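Side-chain contacts in putative N-acetylmuramoyl-L-alanine amidase (Neisseria meningitidis MC58, PDB 3CZX), which probably hydrolyses, as a zinc-dependent amidase, the bond between N-acetylmuramoyl residues and L-amino acids in cell-wall glycopeptides: residues L29-D32 with M33-V37; P96-K99 with R100-Q103; K159-K162 with W163-R167. All blocks are in the same frame, centred on the assembly; numbering follows the deposited sequence.

Contact 1 (L29-D32 with M33-V37); sequences LAQD and MRNIV
Gln31 meets both Arg34 and Asn35 one turn further along the helix. Its CG lies 3.7 Å from Asn35 ND2, with the two amide planes turned 63° apart, and its amide stands almost perpendicular to the Arg34 guanidinium. Among the polar groups, Arg34 NH2 donates to Asn35 OD1 (2.9 Å) from above the carbonyl plane, a bent bond that ties these neighbours together. Their remaining polar atoms are satisfied by protein partners: Arg34 forms a salt bridge with Asp52, Asn35 ND2 and Gln31 NE2 both reach Thr54 O, and Gln31 OE1 accepts from Lys56. The Asp32 carboxylate is engaged by Lys162 of the second subunit.

The apolar pair is Leu29 with selenomethionine Met33, which, bent at chi3 (-99°), curls its methyl back so that CE lies 4.2 Å from Leu29 CB.

Along the backbone, Met33, Arg34, Asn35 and Ile36 donate to the carbonyls four residues back. Ile36 CG1, beside its own backbone N (chi1 -62°), comes within 3.1 Å of Asp32 O in the turn before. This is the regular i+4 to i pattern of an alpha-helix, here a buried stretch of helix 26-45, which packs on strands 6-10 and 73-77 and starts at the zinc ligand Glu26.

Contact 2 (P96-K99 with R100-Q103); sequences PKNK and RWCQ
Lys99 and Gln103 run side by side, pointing the same way from successive turns. Lys99 CG and the amide nitrogen Gln103 NE2 are 3.7 Å apart, and the amide lies alongside the aliphatic part of the lysine. Set beside its backbone N (chi1 -71°), Gln103 CG comes to 3.3 Å from Lys99 O. That carbonyl accepts the Gln103 N-H at 2.9 Å through a somewhat bent bond (147°). One residue earlier the geometry is straighter, Cys102 N donating to Asn98 O at 168°. The Cys102 side chain folds back over the same carbonyl, leaving SG 3.4 Å from Asn98 O. Nearby, the Trp101 indole lies close to the Asn98 side chain.

These bonds form the first turn of helix 99-113, with Asn98 at the N-cap position, although its side chain makes no capping bond. Two waters engage N-H groups of this first turn. One accepts from Trp101 N (3.0 Å) and donates to Lys97 O (2.9 Å), while the other accepts from Arg100 N at 3.1 Å and reaches Lys97 O only weakly. Across the cap, Lys99 N donates to Pro96 O, three residues back.

Further out, Glu120 receives both members of the side-by-side pair: its carboxylate forms a salt bridge with Lys99 NZ and its backbone O accepts from Gln103 NE2. Arg100 pairs with Glu176 of helix 152-177, against which Trp101 also packs, and Cys102 faces strands 91-94 and 142-145.

Contact 3 (K159-K162 with W163-R167); sequences KTTK and WGICR
Lys162 and Trp163, neighbours in sequence, extend side by side from the helix in the same direction. The lysine leaves with its CG opposite the backbone N (chi1 180°) and bends at chi3 (76°), which brings CE to 3.7 Å from Trp163 NE1 and 4.1 Å from Trp163 CD1. The methylene therefore approaches the pyrrole part of the indole obliquely. Both polar ends are directed to one acidic group: Lys162 NZ and Trp163 NE1 bind the two carboxylate oxygens of Asp32 of the second subunit, and the lysine also forms a salt bridge with Asp32 of its own chain. A lysine between two carboxylates would probably be kept charged.

The pair stands at a kink in helix 152-177, where the N atoms of Trp163 and Gly164 lack the usual bond to the carbonyl four residues back. Regular bonding resumes directly afterwards, as Ile165 N donates to Thr161 O and Cys166 N to Lys162 O, each at 2.9 Å.

On another side of the helix, Ile165 directs CG1 over the Thr161 carbonyl, 3.3 Å from its O, and extends CD1 to 4.2 Å from Thr161 CB. Thr161 and Ile165 together meet Lys112 of helix 99-113. Cys166 turns SG back toward Lys162 O, also at 3.3 Å, while its side chain packs against Ile36 and Val37 of helix 26-45.

Contact 1 is buried, whereas contacts 2 and 3 are only partly so. Contacts 1 and 3 touch directly, their centres about 10 Å apart: Ile36 packs on Trp163, joining helix 26-45 to helix 152-177, and both contacts reach the second subunit. Contact 2, its centre about 21 Å from that of contact 1 and about 23 Å from that of contact 3, opens helix 99-113 and meets no other chain of the assembly. The chemistry follows these places. Contact 1 holds its amides and guanidinium among protein partners, contact 2 uses water at a helix start, and contact 3 supplies cationic and indole donors to the subunit interface.

Contact 1 (L29-D32 with M33-V37)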
loop_
_atom_site.group_PDB
_atom_site.type_symbol
_atom_site.label_atom_id
_atom_site.label_comp_id
_atom_site.label_asym_id
_atom_site.label_seq_id
_atom_site.Cartn_x
_atom_site.Cartn_y
_atom_site.Cartn_z
ATOM N N LEU A 29 -3.911 2.550 -7.747
ATOM C CA LEU A 29 -3.590 3.728 -6.915
ATOM C C LEU A 29 -4.781 4.084 -6.009
ATOM O O LEU A 29 -4.599 4.467 -4.816
ATOM C CB LEU A 29 -3.172 4.927 -7.785
ATOM C CG LEU A 29 -1.935 4.723 -8.673
ATOM C CD1 LEU A 29 -1.756 5.840 -9.757
ATOM C CD2 LEU A 29 -0.707 4.598 -7.803
ATOM N N ALA A 30 -5.998 3.957 -6.540
ATOM C CA ALA A 30 -7.205 4.266 -5.783
ATOM C C ALA A 30 -7.422 3.246 -4.643
ATOM O O ALA A 30 -7.787 3.628 -3.515
ATOM C CB ALA A 30 -8.417 4.341 -6.729
ATOM N N GLN A 31 -7.214 1.958 -4.920
ATOM C CA GLN A 31 -7.220 0.908 -3.915
ATOM C C GLN A 31 -6.228 1.255 -2.790
ATOM O O GLN A 31 -6.585 1.164 -1.622
ATOM C CB GLN A 31 -6.876 -0.444 -4.567
ATOM C CG GLN A 31 -6.580 -1.558 -3.620
ATOM C CD GLN A 31 -6.225 -2.841 -4.325
ATOM O OE1 GLN A 31 -5.624 -2.801 -5.401
ATOM N NE2 GLN A 31 -6.615 -3.983 -3.743
ATOM N N ASP A 32 -5.013 1.657 -3.136
ATOM C CA ASP A 32 -4.015 1.976 -2.114
ATOM C C ASP A 32 -4.519 3.148 -1.277
ATOM O O ASP A 32 -4.425 3.128 -0.039
ATOM C CB ASP A 32 -2.673 2.387 -2.703
ATOM C CG ASP A 32 -1.816 1.197 -3.128
ATOM O OD1 ASP A 32 -2.199 0.049 -2.797
ATOM O OD2 ASP A 32 -0.791 1.459 -3.809
HETATM N N MSE A 33 -5.001 4.217 -1.938
HETATM C CA MSE A 33 -5.461 5.374 -1.168
HETATM C C MSE A 33 -6.568 5.009 -0.202
HETATM O O MSE A 33 -6.503 5.405 0.979
HETATM C CB MSE A 33 -5.904 6.513 -2.086
HETATM C CG MSE A 33 -4.771 7.126 -2.818
HETATM SE SE MSE A 33 -5.217 8.709 -3.901
HETATM C CE MSE A 33 -5.337 7.822 -5.642
ATOM N N ARG A 34 -7.580 4.299 -0.679
ATOM C CA ARG A 34 -8.716 3.911 0.177
ATOM C C ARG A 34 -8.212 3.031 1.346
ATOM O O ARG A 34 -8.519 3.285 2.524
ATOM C CB ARG A 34 -9.826 3.230 -0.630
ATOM C CG ARG A 34 -10.934 2.631 0.232
ATOM C CD ARG A 34 -10.923 1.107 0.210
ATOM N NE ARG A 34 -11.559 0.603 -0.993
ATOM C CZ ARG A 34 -11.067 -0.335 -1.802
ATOM N NH1 ARG A 34 -11.768 -0.697 -2.854
ATOM N NH2 ARG A 34 -9.872 -0.853 -1.604
ATOM N N ASN A 35 -7.410 2.007 1.031
ATOM C CA ASN A 35 -6.963 1.069 2.068
ATOM C C ASN A 35 -6.129 1.739 3.141
ATOM O O ASN A 35 -6.278 1.441 4.345
ATOM C CB ASN A 35 -6.193 -0.110 1.433
ATOM C CG ASN A 35 -7.102 -1.107 0.762
ATOM O OD1 ASN A 35 -8.307 -1.024 0.857
ATOM N ND2 ASN A 35 -6.517 -2.080 0.034
ATOM N N ILE A 36 -5.203 2.588 2.712
ATOM C CA ILE A 36 -4.247 3.207 3.647
ATOM C C ILE A 36 -4.986 4.216 4.502
ATOM O O ILE A 36 -4.835 4.271 5.733
ATOM C CB ILE A 36 -3.061 3.826 2.949
ATOM C CG1 ILE A 36 -2.276 2.725 2.206
ATOM C CG2 ILE A 36 -2.171 4.540 3.922
ATOM C CD1 ILE A 36 -1.227 3.302 1.290
ATOM N N VAL A 37 -5.788 5.078 3.880
ATOM C CA VAL A 37 -6.510 6.047 4.678
ATOM C C VAL A 37 -7.448 5.356 5.647
ATOM O O VAL A 37 -7.555 5.787 6.787
ATOM C CB VAL A 37 -7.254 7.063 3.775
ATOM C CG1 VAL A 37 -8.139 8.024 4.615
ATOM C CG2 VAL A 37 -6.296 7.876 2.961
#

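Contact 2 (P96-K99 with R100-Q103)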
loop_
_atom_site.group_PDB
_atom_site.type_symbol
_atom_site.label_atom_id
_atom_site.label_comp_id
_atom_site.label_asym_id
_atom_site.label_seq_id
_atom_site.Cartn_x
_atom_site.Cartn_y
_atom_site.Cartn_z
ATOM N N PRO A 96 -21.991 21.686 -3.194
ATOM C CA PRO A 96 -21.564 22.748 -2.312
ATOM C C PRO A 96 -21.610 22.460 -0.822
ATOM O O PRO A 96 -20.780 22.966 -0.056
ATOM C CB PRO A 96 -22.515 23.893 -2.687
ATOM C CG PRO A 96 -22.788 23.650 -4.102
ATOM C CD PRO A 96 -22.936 22.167 -4.216
ATOM N N LYS A 97 -22.552 21.637 -0.394
ATOM C CA LYS A 97 -22.583 21.179 0.992
ATOM C C LYS A 97 -21.199 20.701 1.482
ATOM O O LYS A 97 -20.807 20.919 2.629
ATOM C CB LYS A 97 -23.596 20.013 1.144
ATOM C CG LYS A 97 -23.631 19.402 2.536
ATOM C CD LYS A 97 -24.681 18.325 2.724
ATOM C CE LYS A 97 -24.414 17.565 4.033
ATOM N NZ LYS A 97 -25.388 16.516 4.387
ATOM N N ASN A 98 -20.503 20.005 0.593
ATOM C CA ASN A 98 -19.217 19.391 0.895
ATOM C C ASN A 98 -17.987 20.271 0.557
ATOM O O ASN A 98 -16.864 19.785 0.576
ATOM C CB ASN A 98 -19.147 18.085 0.090
ATOM C CG ASN A 98 -20.067 17.014 0.649
ATOM O OD1 ASN A 98 -20.870 16.412 -0.067
ATOM N ND2 ASN A 98 -19.908 16.729 1.899
ATOM N N LYS A 99 -18.176 21.556 0.258
ATOM C CA LYS A 99 -17.031 22.410 -0.105
ATOM C C LYS A 99 -15.943 22.429 0.980
ATOM O O LYS A 99 -14.766 22.241 0.683
ATOM C CB LYS A 99 -17.506 23.828 -0.430
ATOM C CG LYS A 99 -16.391 24.828 -0.661
ATOM C CD LYS A 99 -16.962 26.254 -0.674
ATOM C CE LYS A 99 -17.634 26.560 -1.915
ATOM N NZ LYS A 99 -17.805 28.058 -1.909
ATOM N N ARG A 100 -16.331 22.625 2.220
ATOM C CA ARG A 100 -15.375 22.638 3.300
ATOM C C ARG A 100 -14.636 21.319 3.365
ATOM O O ARG A 100 -13.423 21.325 3.451
ATOM C CB ARG A 100 -16.080 22.952 4.615
ATOM C CG ARG A 100 -15.291 22.707 5.856
ATOM C CD ARG A 100 -14.034 23.446 5.954
ATOM N NE ARG A 100 -13.443 23.181 7.268
ATOM C CZ ARG A 100 -12.283 23.684 7.679
ATOM N NH1 ARG A 100 -11.564 24.466 6.871
ATOM N NH2 ARG A 100 -11.819 23.385 8.887
ATOM N N TRP A 101 -15.335 20.189 3.277
ATOM C CA TRP A 101 -14.637 18.906 3.312
ATOM C C TRP A 101 -13.648 18.769 2.164
ATOM O O TRP A 101 -12.530 18.307 2.370
ATOM C CB TRP A 101 -15.606 17.740 3.255
ATOM C CG TRP A 101 -16.065 17.281 4.541
ATOM C CD1 TRP A 101 -17.336 17.321 5.002
ATOM C CD2 TRP A 101 -15.280 16.646 5.562
ATOM N NE1 TRP A 101 -17.405 16.749 6.249
ATOM C CE2 TRP A 101 -16.151 16.324 6.613
ATOM C CE3 TRP A 101 -13.930 16.289 5.669
ATOM C CZ2 TRP A 101 -15.703 15.700 7.790
ATOM C CZ3 TRP A 101 -13.484 15.659 6.852
ATOM C CH2 TRP A 101 -14.379 15.369 7.876
ATOM N N CYS A 102 -14.060 19.179 0.964
ATOM C CA CYS A 102 -13.158 19.152 -0.226
ATOM C C CYS A 102 -11.898 19.961 0.028
ATOM O O CYS A 102 -10.796 19.557 -0.399
ATOM C CB CYS A 102 -13.895 19.683 -1.464
ATOM S SG CYS A 102 -15.178 18.557 -2.046
ATOM N N GLN A 103 -12.067 21.091 0.700
ATOM C CA GLN A 103 -10.962 22.017 0.968
ATOM C C GLN A 103 -10.033 21.446 2.059
ATOM O O GLN A 103 -8.802 21.547 1.953
ATOM C CB GLN A 103 -11.489 23.406 1.326
ATOM C CG GLN A 103 -12.095 24.091 0.114
ATOM C CD GLN A 103 -12.810 25.381 0.391
ATOM O OE1 GLN A 103 -13.273 25.644 1.531
ATOM N NE2 GLN A 103 -12.944 26.189 -0.656
HETATM O O HOH W 1 -18.222 20.456 3.822
HETATM O O HOH W 2 -19.017 23.855 3.062
#

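Contact 3 (K159-K162 with W163-R167)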
loop_
_atom_site.group_PDB
_atom_site.type_symbol
_atom_site.label_atom_id
_atom_site.label_comp_id
_atom_site.label_asym_id
_atom_site.label_seq_id
_atom_site.Cartn_x
_atom_site.Cartn_y
_atom_site.Cartn_z
ATOM N N LYS A 159 4.169 8.077 -5.669
ATOM C CA LYS A 159 4.654 6.717 -5.430
ATOM C C LYS A 159 5.685 6.639 -4.312
ATOM O O LYS A 159 5.712 5.644 -3.586
ATOM C CB LYS A 159 5.208 6.112 -6.741
ATOM C CG LYS A 159 4.166 5.835 -7.785
ATOM C CD LYS A 159 4.707 5.562 -9.193
ATOM C CE LYS A 159 5.386 4.280 -9.329
ATOM N NZ LYS A 159 5.783 4.032 -10.774
ATOM N N THR A 160 6.553 7.635 -4.185
ATOM C CA THR A 160 7.603 7.681 -3.137
ATOM C C THR A 160 7.128 8.170 -1.782
ATOM O O THR A 160 7.841 7.974 -0.821
ATOM C CB THR A 160 8.791 8.552 -3.561
ATOM O OG1 THR A 160 8.360 9.920 -3.670
ATOM C CG2 THR A 160 9.381 8.030 -4.879
ATOM N N THR A 161 5.936 8.790 -1.715
ATOM C CA THR A 161 5.417 9.394 -0.466
ATOM C C THR A 161 3.956 8.998 -0.196
ATOM O O THR A 161 3.285 9.629 0.576
ATOM C CB THR A 161 5.556 10.920 -0.489
ATOM O OG1 THR A 161 6.838 11.242 -1.042
ATOM C CG2 THR A 161 5.475 11.521 0.919
ATOM N N LYS A 162 3.535 7.902 -0.786
ATOM C CA LYS A 162 2.160 7.400 -0.711
ATOM C C LYS A 162 1.653 7.287 0.726
ATOM O O LYS A 162 0.570 7.795 1.061
ATOM C CB LYS A 162 2.167 6.004 -1.366
ATOM C CG LYS A 162 0.874 5.309 -1.391
ATOM C CD LYS A 162 0.940 4.185 -2.370
ATOM C CE LYS A 162 1.715 3.019 -1.806
ATOM N NZ LYS A 162 1.869 2.019 -2.855
ATOM N N TRP A 163 2.437 6.665 1.587
ATOM C CA TRP A 163 1.951 6.410 2.944
ATOM C C TRP A 163 1.854 7.696 3.720
ATOM O O TRP A 163 0.937 7.885 4.527
ATOM C CB TRP A 163 2.825 5.338 3.662
ATOM C CG TRP A 163 2.688 4.011 3.049
ATOM C CD1 TRP A 163 3.316 3.552 1.932
ATOM C CD2 TRP A 163 1.837 2.948 3.487
ATOM N NE1 TRP A 163 2.897 2.283 1.630
ATOM C CE2 TRP A 163 1.987 1.887 2.568
ATOM C CE3 TRP A 163 0.947 2.793 4.559
ATOM C CZ2 TRP A 163 1.297 0.690 2.695
ATOM C CZ3 TRP A 163 0.257 1.601 4.667
ATOM C CH2 TRP A 163 0.435 0.571 3.745
ATOM N N GLY A 164 2.789 8.613 3.475
ATOM C CA GLY A 164 2.774 9.913 4.118
ATOM C C GLY A 164 1.628 10.802 3.654
ATOM O O GLY A 164 1.026 11.545 4.460
ATOM N N ILE A 165 1.354 10.763 2.339
ATOM C CA ILE A 165 0.238 11.520 1.772
ATOM C C ILE A 165 -1.091 10.997 2.357
ATOM O O ILE A 165 -1.942 11.788 2.786
ATOM C CB ILE A 165 0.257 11.504 0.194
ATOM C CG1 ILE A 165 1.474 12.270 -0.340
ATOM C CG2 ILE A 165 -1.083 12.004 -0.394
ATOM C CD1 ILE A 165 1.723 12.047 -1.808
ATOM N N CYS A 166 -1.272 9.684 2.359
ATOM C CA CYS A 166 -2.508 9.058 2.876
ATOM C C CYS A 166 -2.637 9.271 4.374
ATOM O O CYS A 166 -3.739 9.519 4.848
ATOM C CB CYS A 166 -2.639 7.631 2.515
ATOM S SG CYS A 166 -2.730 7.325 0.730
ATOM N N ARG A 167 -1.519 9.286 5.108
ATOM C CA ARG A 167 -1.559 9.660 6.540
ATOM C C ARG A 167 -2.002 11.099 6.739
ATOM O O ARG A 167 -2.821 11.380 7.621
ATOM C CB ARG A 167 -0.204 9.434 7.222
ATOM C CG ARG A 167 -0.272 9.704 8.736
ATOM C CD ARG A 167 0.978 9.295 9.438
ATOM N NE ARG A 167 1.227 7.874 9.297
ATOM C CZ ARG A 167 0.709 6.903 10.044
ATOM N NH1 ARG A 167 -0.128 7.168 11.024
ATOM N NH2 ARG A 167 1.030 5.644 9.791
#